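Local coordinates for protein putative mandelate racemase (Salmonella typhimurium, PDB 2O56) that is of unconfirmed function but binds magnesium and belongs to the enolase superfamily, where it may act as a hydro-lyase, at residues Ile67-Asp70 / Ala76-Glu79; Lys60-Ile65 / Lys83-Gly88. One frame throughout, in Å; residues are numbered along the deposited sequence.

Interaction 1: residues Ile67-Asp70 / Ala76-Glu79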
loop_
_atom_site.group_PDB
_atom_site.type_symbol
_atom_site.label_atom_id
_atom_site.label_comp_id
_atom_site.label_asym_id
_atom_site.label_seq_id
_atom_site.Cartn_x
_atom_site.Cartn_y
_atom_site.Cartn_z
ATOM N N ILE A 67 -24.606 -15.042 36.957
ATOM C CA ILE A 67 -25.619 -15.540 37.892
ATOM C C ILE A 67 -26.745 -14.513 37.890
ATOM O O ILE A 67 -26.473 -13.322 37.961
ATOM C CB ILE A 67 -25.043 -15.654 39.336
ATOM C CG1 ILE A 67 -23.791 -16.545 39.364
ATOM C CG2 ILE A 67 -26.089 -16.158 40.297
ATOM C CD1 ILE A 67 -24.046 -17.973 38.922
ATOM N N GLY A 68 -27.993 -14.960 37.767
ATOM C CA GLY A 68 -29.128 -14.032 37.793
ATOM C C GLY A 68 -29.544 -13.574 36.407
ATOM O O GLY A 68 -30.611 -13.001 36.259
ATOM N N MET A 69 -28.713 -13.823 35.387
ATOM C CA MET A 69 -29.030 -13.386 34.020
ATOM C C MET A 69 -29.938 -14.403 33.342
ATOM O O MET A 69 -29.949 -15.566 33.711
ATOM C CB MET A 69 -27.761 -13.160 33.170
ATOM C CG MET A 69 -26.822 -12.089 33.723
ATOM S SD MET A 69 -25.440 -11.634 32.647
ATOM C CE MET A 69 -26.300 -10.547 31.479
ATOM N N ASP A 70 -30.688 -13.946 32.345
ATOM C CA ASP A 70 -31.463 -14.813 31.460
ATOM C C ASP A 70 -30.515 -15.508 30.496
ATOM O O ASP A 70 -29.924 -14.850 29.633
ATOM C CB ASP A 70 -32.437 -13.938 30.675
ATOM C CG ASP A 70 -33.475 -14.728 29.903
ATOM O OD1 ASP A 70 -33.288 -15.930 29.618
ATOM O OD2 ASP A 70 -34.513 -14.111 29.559
ATOM N N ALA A 76 -25.994 -10.933 24.411
ATOM C CA ALA A 76 -25.727 -9.973 25.483
ATOM C C ALA A 76 -24.717 -10.510 26.485
ATOM O O ALA A 76 -23.895 -9.760 26.982
ATOM C CB ALA A 76 -27.025 -9.581 26.181
ATOM N N ILE A 77 -24.771 -11.807 26.778
ATOM C CA ILE A 77 -23.858 -12.375 27.754
ATOM C C ILE A 77 -22.443 -12.419 27.144
ATOM O O ILE A 77 -21.475 -12.083 27.812
ATOM C CB ILE A 77 -24.322 -13.772 28.249
ATOM C CG1 ILE A 77 -25.470 -13.625 29.251
ATOM C CG2 ILE A 77 -23.164 -14.569 28.875
ATOM C CD1 ILE A 77 -26.433 -14.806 29.274
ATOM N N TRP A 78 -22.341 -12.800 25.871
ATOM C CA TRP A 78 -21.038 -12.815 25.187
ATOM C C TRP A 78 -20.377 -11.424 25.242
ATOM O O TRP A 78 -19.219 -11.276 25.631
ATOM C CB TRP A 78 -21.172 -13.307 23.740
ATOM C CG TRP A 78 -19.848 -13.876 23.226
ATOM C CD1 TRP A 78 -19.442 -15.166 23.279
ATOM C CD2 TRP A 78 -18.752 -13.134 22.669
ATOM N NE1 TRP A 78 -18.175 -15.300 22.748
ATOM C CE2 TRP A 78 -17.727 -14.067 22.354
ATOM C CE3 TRP A 78 -18.552 -11.790 22.367
ATOM C CZ2 TRP A 78 -16.499 -13.679 21.789
ATOM C CZ3 TRP A 78 -17.330 -11.409 21.783
ATOM C CH2 TRP A 78 -16.330 -12.348 21.500
ATOM N N GLU A 79 -21.140 -10.398 24.900
ATOM C CA GLU A 79 -20.604 -9.050 24.845
ATOM C C GLU A 79 -20.311 -8.500 26.248
ATOM O O GLU A 79 -19.434 -7.668 26.413
ATOM C CB GLU A 79 -21.574 -8.133 24.082
ATOM C CG GLU A 79 -21.071 -6.702 23.870
ATOM C CD GLU A 79 -20.229 -6.513 22.606
ATOM O OE1 GLU A 79 -19.864 -7.512 21.940
ATOM O OE2 GLU A 79 -19.942 -5.346 22.275
#
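Met69 and Ile77 meet through the end of one side chain and the middle of the other. The methionine leaves the connecting loop and the isoleucine leaves helix 74-83, each starting out toward the other segment, and the two side chains slide past one another in opposite directions. Met69 has CG anti to its carbonyl carbon (chi1 -61°), is extended about chi2, and then bends at chi3 (78°). The bend brings both of its last atoms to a single carbon: CE lies 3.9 Å from Ile77 CG1, and SD is equally near it. The sulfur and CE meet the CG1 methylene, while the CD1 methyl beyond it turns away from the sulfur and toward the loop backbone.

That methyl reaches the next residue of the loop. Ile77 CG1 stands beside its own backbone N, and a chi2 of 151° extends the branch until CD1 comes 3.5 Å from Asp70 O, a van der Waals contact of the methyl with a main-chain carbonyl oxygen. The Asp70 side chain does not join in; its OD1 instead accepts a hydrogen bond from the backbone N of Met72, two residues on, which ties the carboxylate to the loop itself. One buried isoleucine thus serves two consecutive loop residues, a side chain with CG1 and a carbonyl with CD1. Across the segments the backbones remain well apart, with 8.2 Å between Met69 CA and Ile77 CA.

The surroundings place this small apolar joint in the fold. Ile77 also touches Leu106 of helix 93-114, while Gly68 and Met69 form backbone hydrogen bonds with Ile6 in strand 6-13. The arrangement is that of a helix-loop-helix connection whose loop folds back on the helix it leads into, here in the N-terminal capping domain of the enolase superfamily.

Interaction 2: residues Lys60-Ile65 / Lys83-Gly88; sequences KDLSAI and KKTFWG
In the N-terminal domain of this mandelate racemase relative, helix 52-66 packs against the loop that leads from helix 74-83 to helix 93-114, and a single methyl group makes the join. Thr85 CG2 lies 3.8 Å from Ile65 CD1 and 3.9 Å from Leu62 CD2, so two residues three positions apart on the helix receive the same loop methyl. The isoleucine crosses the threonine at about a right angle, whereas the leucine meets it more slantwise and contributes one branch of its fork. Ile65 adopts the less common chi1 of 77°, with CG1 between the backbone N and the carbonyl carbon; an extended chi2 then carries CD1 out to the loop.

The two branches of Thr85 divide polar from apolar work. With CG2 beside the backbone N and given over to the helix, OG1 is turned back into its own loop. There it accepts a hydrogen bond from Gly88 N, 3.2 Å away and bent at 138°, and it is also hydrogen-bonded to Met81 O in the preceding helix. These two bonds restrain the rotation of the side chain and help hold the methyl where Leu62 and Ile65 meet it.

Leu62 rests on Ala98, Met99 and Ile102 of helix 93-114, and Thr85 packs on Val50 of a neighbouring subunit. The loop packs on a helix of its own domain and also forms part of the subunit interface, where Phe86 makes a cation-pi contact with Arg274 of the neighbouring subunit. Its turn is built on an ST motif in which the threonine hydroxyl accepts from the backbone N three residues on.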
loop_
_atom_site.group_PDB
_atom_site.type_symbol
_atom_site.label_atom_id
_atom_site.label_comp_id
_atom_site.label_asym_id
_atom_site.label_seq_id
_atom_site.Cartn_x
_atom_site.Cartn_y
_atom_site.Cartn_z
ATOM N N LYS A 60 -14.777 -19.937 36.577
ATOM C CA LYS A 60 -15.271 -19.518 37.905
ATOM C C LYS A 60 -15.500 -18.021 37.991
ATOM O O LYS A 60 -16.566 -17.575 38.401
ATOM C CB LYS A 60 -14.274 -19.968 38.996
ATOM C CG LYS A 60 -14.757 -19.875 40.417
ATOM C CD LYS A 60 -13.608 -20.045 41.391
ATOM C CE LYS A 60 -13.237 -18.744 42.067
ATOM N NZ LYS A 60 -11.916 -18.871 42.738
ATOM N N ASP A 61 -14.501 -17.231 37.618
ATOM C CA ASP A 61 -14.632 -15.761 37.682
ATOM C C ASP A 61 -15.707 -15.197 36.751
ATOM O O ASP A 61 -16.465 -14.292 37.143
ATOM C CB ASP A 61 -13.293 -15.075 37.405
ATOM C CG ASP A 61 -12.326 -15.168 38.576
ATOM O OD1 ASP A 61 -12.739 -15.554 39.710
ATOM O OD2 ASP A 61 -11.139 -14.858 38.349
ATOM N N LEU A 62 -15.759 -15.717 35.521
ATOM C CA LEU A 62 -16.815 -15.358 34.553
ATOM C C LEU A 62 -18.222 -15.761 35.036
ATOM O O LEU A 62 -19.179 -14.997 34.909
ATOM C CB LEU A 62 -16.501 -15.925 33.151
ATOM C CG LEU A 62 -15.326 -15.271 32.404
ATOM C CD1 LEU A 62 -14.886 -16.027 31.150
ATOM C CD2 LEU A 62 -15.655 -13.850 32.058
ATOM N N SER A 63 -18.330 -16.939 35.645
ATOM C CA SER A 63 -19.607 -17.412 36.178
ATOM C C SER A 63 -20.240 -16.453 37.175
ATOM O O SER A 63 -21.454 -16.248 37.135
ATOM C CB SER A 63 -19.459 -18.802 36.767
ATOM O OG SER A 63 -19.098 -19.716 35.737
ATOM N N ALA A 64 -19.417 -15.837 38.027
ATOM C CA ALA A 64 -19.881 -14.824 38.977
ATOM C C ALA A 64 -20.678 -13.716 38.333
ATOM O O ALA A 64 -21.588 -13.179 38.952
ATOM C CB ALA A 64 -18.718 -14.238 39.769
ATOM N N ILE A 65 -20.349 -13.361 37.093
ATOM C CA ILE A 65 -20.971 -12.192 36.474
ATOM C C ILE A 65 -22.261 -12.494 35.716
ATOM O O ILE A 65 -22.998 -11.571 35.362
ATOM C CB ILE A 65 -19.982 -11.307 35.647
ATOM C CG1 ILE A 65 -19.654 -11.931 34.302
ATOM C CG2 ILE A 65 -18.704 -11.039 36.437
ATOM C CD1 ILE A 65 -19.156 -10.916 33.276
ATOM N N LYS A 83 -16.809 -7.107 27.253
ATOM C CA LYS A 83 -16.766 -5.641 27.489
ATOM C C LYS A 83 -16.734 -5.215 28.956
ATOM O O LYS A 83 -16.276 -4.109 29.267
ATOM C CB LYS A 83 -17.951 -4.923 26.829
ATOM C CG LYS A 83 -17.915 -4.848 25.281
ATOM C CD LYS A 83 -16.687 -4.075 24.801
ATOM C CE LYS A 83 -16.643 -3.971 23.268
ATOM N NZ LYS A 83 -17.781 -3.177 22.755
ATOM N N LYS A 84 -17.239 -6.062 29.854
ATOM C CA LYS A 84 -17.429 -5.643 31.258
ATOM C C LYS A 84 -16.478 -6.328 32.237
ATOM O O LYS A 84 -16.650 -6.229 33.448
ATOM C CB LYS A 84 -18.891 -5.835 31.698
ATOM C CG LYS A 84 -19.878 -5.077 30.842
ATOM C CD LYS A 84 -19.709 -3.561 31.051
ATOM C CE LYS A 84 -21.023 -2.838 30.940
ATOM N NZ LYS A 84 -20.776 -1.437 30.535
ATOM N N THR A 85 -15.471 -7.013 31.696
ATOM C CA THR A 85 -14.542 -7.806 32.481
ATOM C C THR A 85 -13.158 -7.161 32.619
ATOM O O THR A 85 -12.324 -7.620 33.414
ATOM C CB THR A 85 -14.368 -9.179 31.836
ATOM O OG1 THR A 85 -14.076 -8.994 30.453
ATOM C CG2 THR A 85 -15.684 -9.978 31.938
ATOM N N PHE A 86 -12.943 -6.090 31.854
ATOM C CA PHE A 86 -11.638 -5.423 31.627
ATOM C C PHE A 86 -10.707 -6.227 30.722
ATOM O O PHE A 86 -10.340 -5.794 29.630
ATOM C CB PHE A 86 -10.933 -5.015 32.918
ATOM C CG PHE A 86 -9.964 -3.897 32.723
ATOM C CD1 PHE A 86 -10.402 -2.575 32.731
ATOM C CD2 PHE A 86 -8.623 -4.159 32.487
ATOM C CE1 PHE A 86 -9.512 -1.524 32.508
ATOM C CE2 PHE A 86 -7.715 -3.095 32.286
ATOM C CZ PHE A 86 -8.175 -1.789 32.303
ATOM N N TRP A 87 -10.361 -7.412 31.164
ATOM C CA TRP A 87 -9.393 -8.240 30.461
ATOM C C TRP A 87 -9.913 -8.809 29.143
ATOM O O TRP A 87 -9.127 -9.116 28.246
ATOM C CB TRP A 87 -8.873 -9.325 31.402
ATOM C CG TRP A 87 -8.299 -8.706 32.627
ATOM C CD1 TRP A 87 -8.729 -8.868 33.909
ATOM C CD2 TRP A 87 -7.221 -7.757 32.679
ATOM N NE1 TRP A 87 -7.977 -8.087 34.767
ATOM C CE2 TRP A 87 -7.044 -7.400 34.038
ATOM C CE3 TRP A 87 -6.364 -7.197 31.713
ATOM C CZ2 TRP A 87 -6.052 -6.515 34.455
ATOM C CZ3 TRP A 87 -5.371 -6.303 32.137
ATOM C CH2 TRP A 87 -5.230 -5.974 33.496
ATOM N N GLY A 88 -11.225 -8.921 29.019
ATOM C CA GLY A 88 -11.850 -9.383 27.760
ATOM C C GLY A 88 -11.373 -8.577 26.569
ATOM O O GLY A 88 -11.121 -9.120 25.499
#

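After strands 6-13, 28-34 and 39-44 the chain enters helix 52-66, whose final turns supply the first half of interaction 2, and then passes into the loop that opens interaction 1. That loop leads into helix 74-83, where interaction 1 closes a short excursion with five residues between its ends. The helix runs on to residues 83-88, where interaction 2 closes a wider loop back to helix 52-66. The short closure is contained within the longer one, their centres about 11 Å apart. Together they tie helices 52-66 and 74-83 and the loops after them into one unit of the N-terminal domain, away from the magnesium site of their own chain, although loop 83-88 reaches a neighbouring subunit beside its metal ligand Glu273.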